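Local atomic coordinates of galactitol-1-phosphate 5-dehydrogenase (Escherichia coli, PDB entry 4UEJ), a protein that oxidises galactitol 1-phosphate to D-tagatose 6-phosphate with NAD(+), as a homodimeric zinc-containing member of the alcohol dehydrogenase family. Residues A33-C38 and H59-Y64; Y53-G58 and R112-F117; P145-L150 and E300-L305; I165-G170 and I233-G238. All coordinates share one frame; numbering follows the deposited sequence.

Interaction 1. Residues A33-C38 and H59-Y64. With ZN (zinc ion), chain D.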
loop_
_atom_site.group_PDB
_atom_site.type_symbol
_atom_site.label_atom_id
_atom_site.label_comp_id
_atom_site.label_asym_id
_atom_site.label_seq_id
_atom_site.Cartn_x
_atom_site.Cartn_y
_atom_site.Cartn_z
ATOM N N ALA A 33 -35.476 -1.518 -15.283
ATOM C CA ALA A 33 -35.591 -0.568 -16.394
ATOM C C ALA A 33 -34.305 -0.455 -17.200
ATOM O O ALA A 33 -34.336 -0.248 -18.413
ATOM C CB ALA A 33 -35.992 0.805 -15.874
ATOM N N SER A 34 -33.175 -0.587 -16.516
ATOM C CA SER A 34 -31.870 -0.379 -17.131
ATOM C C SER A 34 -30.833 -1.145 -16.331
ATOM O O SER A 34 -30.776 -1.019 -15.112
ATOM C CB SER A 34 -31.522 1.104 -17.169
ATOM O OG SER A 34 -30.242 1.323 -17.747
ATOM N N SER A 35 -30.019 -1.939 -17.014
ATOM C CA SER A 35 -29.126 -2.868 -16.332
ATOM C C SER A 35 -27.818 -3.014 -17.107
ATOM O O SER A 35 -27.816 -3.469 -18.252
ATOM C CB SER A 35 -29.822 -4.226 -16.156
ATOM O OG SER A 35 -29.057 -5.115 -15.353
ATOM N N GLY A 36 -26.709 -2.608 -16.494
ATOM C CA GLY A 36 -25.451 -2.502 -17.215
ATOM C C GLY A 36 -24.541 -3.689 -17.043
ATOM O O GLY A 36 -24.564 -4.332 -15.994
ATOM N N LEU A 37 -23.735 -3.976 -18.067
ATOM C CA LEU A 37 -22.686 -4.993 -17.972
ATOM C C LEU A 37 -21.381 -4.407 -17.430
ATOM O O LEU A 37 -20.852 -3.457 -17.997
ATOM C CB LEU A 37 -22.428 -5.617 -19.342
ATOM C CG LEU A 37 -21.398 -6.744 -19.443
ATOM C CD1 LEU A 37 -21.994 -8.039 -18.927
ATOM C CD2 LEU A 37 -20.905 -6.907 -20.873
ATOM N N CYS A 38 -20.867 -4.990 -16.347
ATOM C CA CYS A 38 -19.612 -4.564 -15.724
ATOM C C CYS A 38 -18.402 -5.268 -16.351
ATOM O O CYS A 38 -18.510 -6.398 -16.828
ATOM C CB CYS A 38 -19.665 -4.840 -14.210
ATOM S SG CYS A 38 -18.276 -4.204 -13.207
ATOM N N HIS A 59 -25.320 -6.423 -11.683
ATOM C CA HIS A 59 -25.337 -5.724 -10.397
ATOM C C HIS A 59 -25.301 -4.204 -10.528
ATOM O O HIS A 59 -25.029 -3.489 -9.556
ATOM C CB HIS A 59 -24.171 -6.189 -9.514
ATOM C CG HIS A 59 -22.815 -5.956 -10.103
ATOM N ND1 HIS A 59 -22.223 -6.834 -10.984
ATOM C CD2 HIS A 59 -21.920 -4.959 -9.908
ATOM C CE1 HIS A 59 -21.022 -6.384 -11.312
ATOM N NE2 HIS A 59 -20.818 -5.249 -10.674
ATOM N N GLU A 60 -25.589 -3.721 -11.730
ATOM C CA GLU A 60 -25.563 -2.300 -12.040
ATOM C C GLU A 60 -26.889 -1.973 -12.681
ATOM O O GLU A 60 -26.975 -1.890 -13.906
ATOM C CB GLU A 60 -24.429 -1.952 -13.012
ATOM C CG GLU A 60 -23.024 -2.316 -12.571
ATOM C CD GLU A 60 -21.993 -1.980 -13.642
ATOM O OE1 GLU A 60 -22.393 -1.796 -14.811
ATOM O OE2 GLU A 60 -20.786 -1.875 -13.320
ATOM N N PHE A 61 -27.936 -1.821 -11.882
ATOM C CA PHE A 61 -29.234 -1.627 -12.496
ATOM C C PHE A 61 -30.191 -0.757 -11.705
ATOM O O PHE A 61 -29.998 -0.500 -10.520
ATOM C CB PHE A 61 -29.903 -2.985 -12.800
ATOM C CG PHE A 61 -30.208 -3.845 -11.593
ATOM C CD1 PHE A 61 -29.292 -4.781 -11.145
ATOM C CD2 PHE A 61 -31.450 -3.784 -10.974
ATOM C CE1 PHE A 61 -29.588 -5.609 -10.060
ATOM C CE2 PHE A 61 -31.756 -4.612 -9.884
ATOM C CZ PHE A 61 -30.842 -5.533 -9.447
ATOM N N SER A 62 -31.216 -0.284 -12.408
ATOM C CA SER A 62 -32.268 0.518 -11.812
ATOM C C SER A 62 -33.620 0.056 -12.317
ATOM O O SER A 62 -33.715 -0.694 -13.284
ATOM C CB SER A 62 -32.075 2.000 -12.140
ATOM O OG SER A 62 -32.081 2.191 -13.543
ATOM N N GLY A 63 -34.667 0.526 -11.664
ATOM C CA GLY A 63 -36.010 0.167 -12.067
ATOM C C GLY A 63 -37.001 0.747 -11.092
ATOM O O GLY A 63 -36.672 1.643 -10.313
ATOM N N TYR A 64 -38.229 0.242 -11.148
ATOM C CA TYR A 64 -39.288 0.737 -10.292
ATOM C C TYR A 64 -39.764 -0.352 -9.358
ATOM O O TYR A 64 -39.839 -1.523 -9.744
ATOM C CB TYR A 64 -40.454 1.260 -11.126
ATOM C CG TYR A 64 -40.073 2.426 -12.001
ATOM C CD1 TYR A 64 -40.101 3.724 -11.508
ATOM C CD2 TYR A 64 -39.679 2.229 -13.315
ATOM C CE1 TYR A 64 -39.750 4.798 -12.306
ATOM C CE2 TYR A 64 -39.327 3.298 -14.121
ATOM C CZ TYR A 64 -39.362 4.577 -13.607
ATOM O OH TYR A 64 -39.009 5.638 -14.403
HETATM ZN ZN ZN D . -19.167 -3.968 -10.678
HETATM O O HOH W 1 -26.533 -4.900 -14.195
HETATM O O HOH W 2 -23.371 -5.988 -13.823
HETATM O O HOH W 3 -19.691 -2.060 -11.023
#
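The carbonyl oxygen of S62 is gripped by two successive backbone amides. A33 N reaches S62 O at 2.8 Å on a lone pair in the carbonyl plane, while S34 N approaches S62 O from above that plane at 3.3 Å. S34 O in turn accepts from S62 N. Two residues facing one make a classic beta bulge where antiparallel strands 27-36 and 60-68 pair within the GroES-like catalytic domain. Beyond it, G36 N donates almost straight to E60 O at 2.7 Å. S35 OG lies 3.4 Å from F61 CB, and a water that accepts from E60 N lies within bonding distance of S35 OG and G36 O.

Past the paired strands, both segments deliver ligands to the zinc ion of the site that is catalytic by similarity. H59 NE2 binds the ion at 2.1 Å; its CG sits between the backbone N and the carbonyl carbon (chi1 60°), carrying the ring back toward C38. C38 SG lies at a long 2.7 Å from the zinc ion. The extended E60 side chain runs alongside G36 to C38, with OE2 3.3 Å from C38 CB and accepting at 2.6 Å from the water on the metal; OE1 is salt-bridged to K341. With an alanine here, K341 would probably be left without its mate and the zinc-bound water without an acceptor to orient it.

Interaction 2. Residues Y53-G58 and R112-F117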
loop_
_atom_site.group_PDB
_atom_site.type_symbol
_atom_site.label_atom_id
_atom_site.label_comp_id
_atom_site.label_asym_id
_atom_site.label_seq_id
_atom_site.Cartn_x
_atom_site.Cartn_y
_atom_site.Cartn_z
ATOM N N TYR A 53 -22.793 -22.055 -12.372
ATOM C CA TYR A 53 -23.512 -22.028 -13.639
ATOM C C TYR A 53 -24.664 -23.027 -13.576
ATOM O O TYR A 53 -24.539 -24.077 -12.945
ATOM C CB TYR A 53 -22.583 -22.351 -14.815
ATOM C CG TYR A 53 -21.460 -21.359 -14.978
ATOM C CD1 TYR A 53 -21.662 -20.157 -15.645
ATOM C CD2 TYR A 53 -20.202 -21.614 -14.450
ATOM C CE1 TYR A 53 -20.638 -19.241 -15.793
ATOM C CE2 TYR A 53 -19.171 -20.704 -14.585
ATOM C CZ TYR A 53 -19.394 -19.521 -15.262
ATOM O OH TYR A 53 -18.372 -18.610 -15.399
ATOM N N PRO A 54 -25.797 -22.699 -14.216
ATOM C CA PRO A 54 -26.058 -21.437 -14.920
ATOM C C PRO A 54 -26.253 -20.275 -13.956
ATOM O O PRO A 54 -26.586 -20.499 -12.796
ATOM C CB PRO A 54 -27.348 -21.728 -15.685
ATOM C CG PRO A 54 -28.029 -22.779 -14.872
ATOM C CD PRO A 54 -26.929 -23.633 -14.325
ATOM N N ILE A 55 -26.034 -19.053 -14.426
ATOM C CA ILE A 55 -26.134 -17.895 -13.554
ATOM C C ILE A 55 -26.734 -16.729 -14.320
ATOM O O ILE A 55 -26.552 -16.617 -15.531
ATOM C CB ILE A 55 -24.748 -17.506 -12.977
ATOM C CG1 ILE A 55 -24.877 -16.460 -11.870
ATOM C CG2 ILE A 55 -23.814 -17.021 -14.079
ATOM C CD1 ILE A 55 -23.556 -16.184 -11.138
ATOM N N THR A 56 -27.485 -15.885 -13.625
ATOM C CA THR A 56 -27.938 -14.637 -14.217
ATOM C C THR A 56 -27.181 -13.503 -13.545
ATOM O O THR A 56 -27.259 -13.320 -12.328
ATOM C CB THR A 56 -29.461 -14.446 -14.070
ATOM O OG1 THR A 56 -30.138 -15.450 -14.839
ATOM C CG2 THR A 56 -29.883 -13.070 -14.574
ATOM N N LEU A 57 -26.420 -12.757 -14.338
ATOM C CA LEU A 57 -25.585 -11.695 -13.792
ATOM C C LEU A 57 -26.336 -10.362 -13.731
ATOM O O LEU A 57 -27.536 -10.291 -14.007
ATOM C CB LEU A 57 -24.309 -11.551 -14.629
ATOM C CG LEU A 57 -23.426 -12.802 -14.738
ATOM C CD1 LEU A 57 -22.268 -12.584 -15.720
ATOM C CD2 LEU A 57 -22.906 -13.206 -13.374
ATOM N N GLY A 58 -25.618 -9.307 -13.368
ATOM C CA GLY A 58 -26.179 -7.967 -13.357
ATOM C C GLY A 58 -26.250 -7.331 -11.976
ATOM O O GLY A 58 -27.159 -7.641 -11.195
ATOM N N ARG A 112 -23.062 -13.822 -6.315
ATOM C CA ARG A 112 -23.289 -14.929 -5.390
ATOM C C ARG A 112 -24.743 -15.415 -5.421
ATOM O O ARG A 112 -25.047 -16.517 -4.969
ATOM C CB ARG A 112 -22.887 -14.527 -3.970
ATOM C CG ARG A 112 -21.405 -14.213 -3.832
ATOM C CD ARG A 112 -20.994 -13.923 -2.400
ATOM N NE ARG A 112 -19.571 -13.594 -2.326
ATOM C CZ ARG A 112 -18.879 -13.487 -1.193
ATOM N NH1 ARG A 112 -19.479 -13.668 -0.025
ATOM N NH2 ARG A 112 -17.587 -13.185 -1.228
ATOM N N ARG A 113 -25.629 -14.572 -5.944
ATOM C CA ARG A 113 -27.010 -14.938 -6.247
ATOM C C ARG A 113 -27.338 -14.321 -7.602
ATOM O O ARG A 113 -26.610 -13.447 -8.064
ATOM C CB ARG A 113 -27.988 -14.431 -5.178
ATOM C CG ARG A 113 -27.942 -12.913 -4.986
ATOM C CD ARG A 113 -29.253 -12.353 -4.441
ATOM N NE ARG A 113 -30.312 -12.355 -5.452
ATOM C CZ ARG A 113 -31.542 -11.905 -5.239
ATOM N NH1 ARG A 113 -31.872 -11.416 -4.049
ATOM N NH2 ARG A 113 -32.443 -11.952 -6.209
ATOM N N ASP A 114 -28.419 -14.776 -8.230
ATOM C CA ASP A 114 -28.802 -14.258 -9.541
ATOM C C ASP A 114 -29.121 -12.764 -9.471
ATOM O O ASP A 114 -29.548 -12.249 -8.432
ATOM C CB ASP A 114 -29.985 -15.043 -10.106
ATOM C CG ASP A 114 -29.571 -16.404 -10.637
ATOM O OD1 ASP A 114 -28.350 -16.662 -10.722
ATOM O OD2 ASP A 114 -30.456 -17.212 -10.975
ATOM N N GLY A 115 -28.890 -12.067 -10.576
ATOM C CA GLY A 115 -28.967 -10.620 -10.574
ATOM C C GLY A 115 -29.887 -10.006 -11.612
ATOM O O GLY A 115 -30.868 -10.605 -12.041
ATOM N N GLY A 116 -29.526 -8.803 -12.038
ATOM C CA GLY A 116 -30.451 -7.911 -12.714
ATOM C C GLY A 116 -30.565 -7.941 -14.230
ATOM O O GLY A 116 -31.190 -7.054 -14.807
ATOM N N PHE A 117 -29.974 -8.940 -14.880
ATOM C CA PHE A 117 -30.243 -9.157 -16.302
ATOM C C PHE A 117 -31.547 -9.928 -16.425
ATOM O O PHE A 117 -31.577 -11.072 -16.896
ATOM C CB PHE A 117 -29.089 -9.897 -16.988
ATOM C CG PHE A 117 -27.810 -9.114 -17.007
ATOM C CD1 PHE A 117 -27.836 -7.732 -16.933
ATOM C CD2 PHE A 117 -26.580 -9.755 -17.083
ATOM C CE1 PHE A 117 -26.650 -7.005 -16.928
ATOM C CE2 PHE A 117 -25.396 -9.032 -17.084
ATOM C CZ PHE A 117 -25.429 -7.659 -17.013
HETATM O O HOH W 4 -32.522 -15.362 -12.747
#
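F117 N donates to L57 O at 2.9 Å, in the carbonyl plane, where two loops of the GroES-like domain meet, one running from helix 41-46 to strand 60-68 and the other from strand 107-108 to strand 120-124. Packing is tight here. With CG beside its backbone N (chi1 -65°), the F117 ring lies flat against the facing backbone: G58 CA sits over the ring centre, 3.7 Å from the centroid, in a CH-pi contact, and L57 CB touches F117 CE2. G116 N binds G58 O at 2.8 Å, and G115 N makes a short, bent bond of 2.7 Å to T56 O. Neither G58 nor G115 has room for a side chain, since a CB on either would run into the opposite loop. A serine in place of F117 would probably uncover G58 CA and open a gap beside L57.

Looser is the D114 side: this residue is partly exposed, and one water lies on long bonds between D114 OD2 and T56 OG1, itself bonded to V4 O. D114 OD1, held also by Y52 OH, receives T56 N at 3.1 Å, almost straight but from above the carboxylate plane, 73° out of it.

Interaction 3. Residues P145-L150 and E300-L305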
loop_
_atom_site.group_PDB
_atom_site.type_symbol
_atom_site.label_atom_id
_atom_site.label_comp_id
_atom_site.label_asym_id
_atom_site.label_seq_id
_atom_site.Cartn_x
_atom_site.Cartn_y
_atom_site.Cartn_z
ATOM N N PRO A 145 -21.608 1.779 -10.364
ATOM C CA PRO A 145 -20.225 1.964 -10.832
ATOM C C PRO A 145 -19.605 3.327 -10.462
ATOM O O PRO A 145 -18.376 3.381 -10.268
ATOM C CB PRO A 145 -20.341 1.784 -12.363
ATOM C CG PRO A 145 -21.789 1.887 -12.678
ATOM C CD PRO A 145 -22.503 1.367 -11.463
ATOM N N ILE A 146 -20.411 4.378 -10.309
ATOM C CA ILE A 146 -19.886 5.650 -9.800
ATOM C C ILE A 146 -19.296 5.455 -8.411
ATOM O O ILE A 146 -18.200 5.929 -8.107
ATOM C CB ILE A 146 -20.964 6.722 -9.740
ATOM C CG1 ILE A 146 -21.358 7.115 -11.161
ATOM C CG2 ILE A 146 -20.448 7.984 -9.025
ATOM C CD1 ILE A 146 -22.628 7.885 -11.188
ATOM N N THR A 147 -20.022 4.733 -7.567
ATOM C CA THR A 147 -19.568 4.600 -6.189
ATOM C C THR A 147 -18.273 3.818 -6.055
ATOM O O THR A 147 -17.622 3.933 -5.038
ATOM C CB THR A 147 -20.616 3.936 -5.268
ATOM O OG1 THR A 147 -20.869 2.587 -5.689
ATOM C CG2 THR A 147 -21.915 4.769 -5.252
ATOM N N VAL A 148 -17.912 3.019 -7.055
ATOM C CA VAL A 148 -16.634 2.309 -7.014
ATOM C C VAL A 148 -15.476 3.311 -6.881
ATOM O O VAL A 148 -14.631 3.208 -5.968
ATOM C CB VAL A 148 -16.432 1.441 -8.255
ATOM C CG1 VAL A 148 -15.049 0.838 -8.261
ATOM C CG2 VAL A 148 -17.492 0.338 -8.298
ATOM N N GLY A 149 -15.450 4.284 -7.782
ATOM C CA GLY A 149 -14.435 5.317 -7.767
ATOM C C GLY A 149 -14.547 6.188 -6.538
ATOM O O GLY A 149 -13.540 6.548 -5.942
ATOM N N LEU A 150 -15.775 6.513 -6.147
ATOM C CA LEU A 150 -15.992 7.344 -4.980
ATOM C C LEU A 150 -15.473 6.657 -3.725
ATOM O O LEU A 150 -14.954 7.317 -2.832
ATOM C CB LEU A 150 -17.465 7.686 -4.797
ATOM C CG LEU A 150 -18.028 8.655 -5.844
ATOM C CD1 LEU A 150 -19.480 8.990 -5.470
ATOM C CD2 LEU A 150 -17.200 9.923 -5.867
ATOM N N GLU A 300 -25.036 8.473 -1.710
ATOM C CA GLU A 300 -25.619 9.816 -1.692
ATOM C C GLU A 300 -24.840 10.770 -2.576
ATOM O O GLU A 300 -25.430 11.533 -3.334
ATOM C CB GLU A 300 -25.670 10.393 -0.274
ATOM C CG GLU A 300 -26.450 9.579 0.722
ATOM C CD GLU A 300 -26.736 10.364 1.984
ATOM O OE1 GLU A 300 -25.806 11.039 2.482
ATOM O OE2 GLU A 300 -27.888 10.312 2.469
ATOM N N THR A 301 -23.514 10.723 -2.493
ATOM C CA THR A 301 -22.693 11.583 -3.345
ATOM C C THR A 301 -22.935 11.307 -4.833
ATOM O O THR A 301 -23.063 12.236 -5.626
ATOM C CB THR A 301 -21.195 11.419 -3.035
ATOM O OG1 THR A 301 -20.963 11.762 -1.665
ATOM C CG2 THR A 301 -20.355 12.332 -3.916
ATOM N N ALA A 302 -23.027 10.032 -5.203
ATOM C CA ALA A 302 -23.207 9.672 -6.607
ATOM C C ALA A 302 -24.518 10.244 -7.113
ATOM O O ALA A 302 -24.585 10.821 -8.199
ATOM C CB ALA A 302 -23.183 8.159 -6.793
ATOM N N SER A 303 -25.556 10.081 -6.310
ATOM C CA SER A 303 -26.857 10.593 -6.669
ATOM C C SER A 303 -26.801 12.112 -6.829
ATOM O O SER A 303 -27.326 12.667 -7.789
ATOM C CB SER A 303 -27.893 10.200 -5.622
ATOM O OG SER A 303 -29.173 10.643 -6.043
ATOM N N ARG A 304 -26.141 12.781 -5.895
ATOM C CA ARG A 304 -26.098 14.236 -5.928
ATOM C C ARG A 304 -25.318 14.770 -7.114
ATOM O O ARG A 304 -25.772 15.702 -7.774
ATOM C CB ARG A 304 -25.515 14.766 -4.628
ATOM C CG ARG A 304 -26.446 14.514 -3.464
ATOM C CD ARG A 304 -25.752 14.783 -2.137
ATOM N NE ARG A 304 -26.688 14.613 -1.032
ATOM C CZ ARG A 304 -26.415 14.918 0.231
ATOM N NH1 ARG A 304 -25.228 15.412 0.555
ATOM N NH2 ARG A 304 -27.338 14.737 1.163
ATOM N N LEU A 305 -24.159 14.181 -7.391
ATOM C CA LEU A 305 -23.349 14.609 -8.532
ATOM C C LEU A 305 -24.143 14.454 -9.828
ATOM O O LEU A 305 -24.064 15.300 -10.720
ATOM C CB LEU A 305 -22.049 13.810 -8.603
ATOM C CG LEU A 305 -21.067 14.134 -7.474
ATOM C CD1 LEU A 305 -19.865 13.214 -7.566
ATOM C CD2 LEU A 305 -20.633 15.591 -7.535
#
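T301 and L150 open the contact, their side chains crossing obliquely. One methyl of the leucine does the touching: L150 CD1 is 3.8 Å from T301 CG2 and equally near T301 CB. The hydroxyl of T301 plays no part here, for it bonds to Q297 O one turn back in its own helix. That leaves the methyl, anti to the backbone N (chi1 -60° for OG1), as the branch that meets the leucine.

One residue on, A302 takes the central place. Its lone methyl points into the facing helix and is met by three side chains. I146 CG2 presses closest, 3.5 Å from A302 CB; T147 CG2 stands 3.9 Å from that same CB, and L150 CD1 comes to 4.0 Å from it while also lying 3.7 Å from A302 N. The small residue lets I146 and A302 bring their CA atoms to 6.1 Å, although the short axes stay 9.2 Å apart at an angle of 116°.

Helix 143-155, which carries E144, a residue placed on the catalytic zinc by similarity, here crosses helix 297-307 and also touches helix 171-182, where I146 packs on L175 and C179. T147 turns only its methyl to A302, while its OG1 is bonded to E144 O and N289 ND2. One turn on from T301, L305 again points toward the facing helix, without touching it.

Interaction 4. Residues I165-G170 and I233-G238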
loop_
_atom_site.group_PDB
_atom_site.type_symbol
_atom_site.label_atom_id
_atom_site.label_comp_id
_atom_site.label_asym_id
_atom_site.label_seq_id
_atom_site.Cartn_x
_atom_site.Cartn_y
_atom_site.Cartn_z
ATOM N N ILE A 165 -4.514 10.719 -10.953
ATOM C CA ILE A 165 -4.161 9.971 -12.147
ATOM C C ILE A 165 -5.063 8.753 -12.191
ATOM O O ILE A 165 -5.071 7.949 -11.253
ATOM C CB ILE A 165 -2.679 9.549 -12.137
ATOM C CG1 ILE A 165 -1.781 10.777 -11.982
ATOM C CG2 ILE A 165 -2.329 8.750 -13.392
ATOM C CD1 ILE A 165 -0.288 10.433 -11.924
ATOM N N ILE A 166 -5.830 8.620 -13.266
ATOM C CA ILE A 166 -6.701 7.476 -13.433
ATOM C C ILE A 166 -6.125 6.552 -14.487
ATOM O O ILE A 166 -5.963 6.935 -15.636
ATOM C CB ILE A 166 -8.138 7.881 -13.855
ATOM C CG1 ILE A 166 -8.726 8.916 -12.883
ATOM C CG2 ILE A 166 -9.007 6.624 -13.982
ATOM C CD1 ILE A 166 -8.794 8.474 -11.393
ATOM N N ILE A 167 -5.795 5.328 -14.095
ATOM C CA ILE A 167 -5.231 4.391 -15.051
ATOM C C ILE A 167 -6.337 3.416 -15.442
ATOM O O ILE A 167 -6.929 2.747 -14.597
ATOM C CB ILE A 167 -4.005 3.642 -14.477
ATOM C CG1 ILE A 167 -2.914 4.632 -14.069
ATOM C CG2 ILE A 167 -3.444 2.682 -15.502
ATOM C CD1 ILE A 167 -1.812 3.980 -13.213
ATOM N N GLY A 168 -6.645 3.365 -16.728
ATOM C CA GLY A 168 -7.751 2.547 -17.177
ATOM C C GLY A 168 -8.903 3.455 -17.538
ATOM O O GLY A 168 -9.387 4.217 -16.699
ATOM N N ALA A 169 -9.319 3.387 -18.797
ATOM C CA ALA A 169 -10.380 4.251 -19.301
ATOM C C ALA A 169 -11.621 3.442 -19.666
ATOM O O ALA A 169 -12.318 3.748 -20.641
ATOM C CB ALA A 169 -9.886 5.053 -20.506
ATOM N N GLY A 170 -11.888 2.402 -18.880
ATOM C CA GLY A 170 -13.153 1.694 -18.947
ATOM C C GLY A 170 -14.196 2.538 -18.246
ATOM O O GLY A 170 -13.911 3.665 -17.846
ATOM N N ILE A 233 -3.384 8.121 -7.391
ATOM C CA ILE A 233 -3.434 7.311 -8.585
ATOM C C ILE A 233 -4.464 6.205 -8.376
ATOM O O ILE A 233 -4.401 5.468 -7.393
ATOM C CB ILE A 233 -2.057 6.705 -8.888
ATOM C CG1 ILE A 233 -0.970 7.795 -8.916
ATOM C CG2 ILE A 233 -2.092 5.901 -10.158
ATOM C CD1 ILE A 233 0.448 7.257 -9.068
ATOM N N LEU A 234 -5.433 6.107 -9.270
ATOM C CA LEU A 234 -6.383 5.000 -9.187
ATOM C C LEU A 234 -6.083 4.007 -10.285
ATOM O O LEU A 234 -6.151 4.340 -11.469
ATOM C CB LEU A 234 -7.825 5.480 -9.330
ATOM C CG LEU A 234 -8.598 5.837 -8.072
ATOM C CD1 LEU A 234 -7.936 7.025 -7.384
ATOM C CD2 LEU A 234 -10.056 6.127 -8.443
ATOM N N GLU A 235 -5.745 2.792 -9.891
ATOM C CA GLU A 235 -5.518 1.703 -10.819
ATOM C C GLU A 235 -6.849 1.004 -11.048
ATOM O O GLU A 235 -7.323 0.279 -10.170
ATOM C CB GLU A 235 -4.467 0.722 -10.266
ATOM C CG GLU A 235 -3.741 -0.060 -11.342
ATOM C CD GLU A 235 -4.707 -0.795 -12.250
ATOM O OE1 GLU A 235 -5.419 -1.706 -11.770
ATOM O OE2 GLU A 235 -4.807 -0.408 -13.426
ATOM N N THR A 236 -7.441 1.200 -12.228
ATOM C CA THR A 236 -8.745 0.604 -12.519
ATOM C C THR A 236 -8.682 -0.497 -13.577
ATOM O O THR A 236 -9.670 -1.200 -13.791
ATOM C CB THR A 236 -9.766 1.670 -12.984
ATOM O OG1 THR A 236 -9.469 2.101 -14.321
ATOM C CG2 THR A 236 -9.730 2.874 -12.052
ATOM N N ALA A 237 -7.531 -0.661 -14.227
ATOM C CA ALA A 237 -7.429 -1.608 -15.342
ATOM C C ALA A 237 -7.271 -3.066 -14.895
ATOM O O ALA A 237 -7.624 -3.991 -15.631
ATOM C CB ALA A 237 -6.276 -1.214 -16.263
ATOM N N GLY A 238 -6.745 -3.274 -13.696
ATOM C CA GLY A 238 -6.637 -4.619 -13.150
ATOM C C GLY A 238 -5.795 -5.577 -13.975
ATOM O O GLY A 238 -6.140 -6.744 -14.143
HETATM O O HOH W 5 -11.676 1.714 -16.038
#
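A chi1 of 73° sets T236 OG1 between its own backbone N and carbonyl carbon, the position from which the hydroxyl can turn back on I167. It donates to I167 O at 2.6 Å, tilted from the carbonyl plane, and T236 N donates to that same oxygen at 2.9 Å, so one threonine holds the end of the neighbouring strand twice. In I166 the two torsions are nearly equal (chi1 -54°, chi2 -58°), which folds CD1 over to L234 CB, 3.8 Å away.

Before this end the strands run parallel in a regular ladder. L234 N binds I165 O at 2.7 Å and I167 N binds L234 O at 2.8 Å, both nearly straight. I165 and I233 lie side by side on one face; there I167 CD1 crosses to I233 CG2 at 3.6 Å.

Past the strands come the turns of a Rossmann fold. G168 and G170 fit the GxGxxG pattern, which in this family shapes the NAD site; a CB on G168 would collide with T236 OG1. That hydroxyl also accepts from a water, whose bond to G170 N is weak. The carboxylate of E235 takes up two N-H groups of the turn after its strand: OE1 receives G238 N on the syn lone pair, OE2 receives A237 N, and T242 adds a further bond to OE2.

Strand 163-167 lies between 187-192 and 231-235 in the six-stranded parallel sheet. Helix 240-249 covers the face of I167 and I233, and helices 171-182 and 143-155 pack against the side bearing I166 and L234.

Interactions 1 and 2 belong to the GroES-like catalytic domain, their centres 12 Å apart; their segments alternate along the chain and meet where S35 OG makes a probable, weak hydrogen bond to G116 O and F61 packs on G116. Interaction 3 comes next, 15 Å from interaction 1 between centres, and touches it where P145 lies against E60 near the zinc. Its two helices bracket most of the cofactor-binding domain, so interaction 4 falls between its segments in the sequence. That last contact, in the parallel sheet, lies 23 Å from interaction 1 between centres and across the chain's centre. Helix 143-155 thus stands between metal site and nucleotide-binding sheet, joining the two halves of the enzyme.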